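Local coordinates for Lysine/ornithine decarboxylase (Selenomonas ruminantium, PDB 5GJO), which decarboxylates L-lysine and L-ornithine to cadaverine and putrescine with similar efficiency, using pyridoxal 5'-phosphate as cofactor, at residues 197-200 against 201-204. The protein carries 2 engineered substitutions. Numbering follows the deposited sequence.
Sequences VARR and LFDE
Two salt bridges, each spanning one helical turn, tie Arg199 to Asp203 and Arg200 to Glu204; side chains of opposite charge, four residues apart, suit this partly exposed side. Arg200 NH1 reaches Glu204 OE1 at 3.0 Å with an N-H...O angle of 154°; the oxygen lies close to the guanidinium plane, whereas the nitrogen comes from above the carboxylate plane. In Arg200, CG stands anti to the backbone N (chi1 175°) and the chain bends at chi3, keeping the guanidinium beside its own turn; Glu204, extended beyond CG, reaches back along the helix to meet it. Replacing Arg200 with an alanine would probably leave the Glu204 carboxylate without this charged mate and uncover one side of Leu201. In the other bridge Arg199 NH2 stands 2.7 Å from Asp203 OD1, but the hydrogen is aimed well off the oxygen, so the hydrogen bond is weak; the shorter aspartate is met by an arginine folded at chi2 and chi3, whose NH1 also bonds Leu247 O. Main-chain bonds from 201-204 to the carbonyls four residues earlier form the alpha-helical frame. Helix 189-207 connects parallel strands 173-178 and 214-216 as a beta-alpha-beta crossover of the pyridoxal-phosphate-binding TIM barrel. Apolar residues suit its inward side: Leu201 and Phe202 both pack on Ile177 of the barrel wall, and Phe202 meets Phe248 edge-to-face. Leu201 CD1 lies 4.2 Å from Val197 CG1, while Leu201 CG sits over a face of the Arg200 guanidinium. Phe202 CB touches Arg199 NH2 at 3.4 Å, with ring and guanidinium planes steeply inclined (73°).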
loop_
_atom_site.group_PDB
_atom_site.type_symbol
_atom_site.label_atom_id
_atom_site.label_comp_id
_atom_site.label_asym_id
_atom_site.label_seq_id
_atom_site.Cartn_x
_atom_site.Cartn_y
_atom_site.Cartn_z
ATOM N N VAL A 197 -28.119 23.324 -2.931
ATOM C CA VAL A 197 -28.067 23.282 -1.474
ATOM C C VAL A 197 -27.204 24.386 -0.886
ATOM O O VAL A 197 -27.591 25.118 0.069
ATOM C CB VAL A 197 -27.579 21.894 -0.952
ATOM C CG1 VAL A 197 -27.390 21.909 0.549
ATOM C CG2 VAL A 197 -28.594 20.793 -1.358
ATOM N N ALA A 198 -26.029 24.566 -1.489
ATOM C CA ALA A 198 -25.113 25.600 -1.005
ATOM C C ALA A 198 -25.720 27.018 -1.179
ATOM O O ALA A 198 -25.503 27.886 -0.316
ATOM C CB ALA A 198 -23.747 25.500 -1.720
ATOM N N ARG A 199 -26.454 27.216 -2.252
ATOM C CA ARG A 199 -27.108 28.498 -2.562
ATOM C C ARG A 199 -28.083 28.851 -1.450
ATOM O O ARG A 199 -28.038 29.959 -0.947
ATOM C CB ARG A 199 -27.806 28.451 -3.912
ATOM C CG ARG A 199 -28.525 29.759 -4.326
ATOM C CD ARG A 199 -27.554 30.919 -4.510
ATOM N NE ARG A 199 -27.293 31.713 -3.336
ATOM C CZ ARG A 199 -26.423 32.736 -3.296
ATOM N NH1 ARG A 199 -25.643 32.994 -4.348
ATOM N NH2 ARG A 199 -26.268 33.486 -2.170
ATOM N N ARG A 200 -28.889 27.907 -1.018
ATOM C CA ARG A 200 -29.823 28.130 0.100
ATOM C C ARG A 200 -29.046 28.456 1.347
ATOM O O ARG A 200 -29.373 29.438 2.048
ATOM C CB ARG A 200 -30.791 26.977 0.289
ATOM C CG ARG A 200 -31.671 27.175 1.517
ATOM C CD ARG A 200 -32.498 25.947 1.773
ATOM N NE ARG A 200 -31.710 24.708 2.001
ATOM C CZ ARG A 200 -31.098 24.378 3.117
ATOM N NH1 ARG A 200 -31.044 25.220 4.155
ATOM N NH2 ARG A 200 -30.449 23.217 3.188
ATOM N N LEU A 201 -28.022 27.691 1.657
ATOM C CA LEU A 201 -27.162 27.998 2.827
ATOM C C LEU A 201 -26.532 29.361 2.786
ATOM O O LEU A 201 -26.525 30.073 3.790
ATOM C CB LEU A 201 -26.133 26.917 3.075
ATOM C CG LEU A 201 -26.705 25.548 3.426
ATOM C CD1 LEU A 201 -25.599 24.493 3.399
ATOM C CD2 LEU A 201 -27.349 25.533 4.795
ATOM N N PHE A 202 -26.017 29.777 1.622
ATOM C CA PHE A 202 -25.420 31.107 1.551
ATOM C C PHE A 202 -26.500 32.213 1.872
ATOM O O PHE A 202 -26.230 33.194 2.578
ATOM C CB PHE A 202 -24.907 31.364 0.153
ATOM C CG PHE A 202 -23.457 31.035 -0.050
ATOM C CD1 PHE A 202 -22.936 29.794 0.221
ATOM C CD2 PHE A 202 -22.594 31.987 -0.549
ATOM C CE1 PHE A 202 -21.577 29.507 -0.034
ATOM C CE2 PHE A 202 -21.276 31.735 -0.794
ATOM C CZ PHE A 202 -20.729 30.482 -0.485
ATOM N N ASP A 203 -27.693 32.031 1.342
ATOM C CA ASP A 203 -28.757 32.981 1.571
ATOM C C ASP A 203 -29.134 33.046 3.056
ATOM O O ASP A 203 -29.265 34.113 3.612
ATOM C CB ASP A 203 -29.975 32.628 0.734
ATOM C CG ASP A 203 -29.759 32.842 -0.754
ATOM O OD1 ASP A 203 -28.791 33.492 -1.154
ATOM O OD2 ASP A 203 -30.584 32.341 -1.516
ATOM N N GLU A 204 -29.258 31.894 3.694
ATOM C CA GLU A 204 -29.560 31.854 5.154
ATOM C C GLU A 204 -28.417 32.457 5.977
ATOM O O GLU A 204 -28.635 33.217 6.962
ATOM C CB GLU A 204 -29.887 30.423 5.609
ATOM C CG GLU A 204 -31.117 29.832 4.988
ATOM C CD GLU A 204 -31.382 28.380 5.388
ATOM O OE1 GLU A 204 -32.358 27.780 4.850
ATOM O OE2 GLU A 204 -30.618 27.832 6.214
#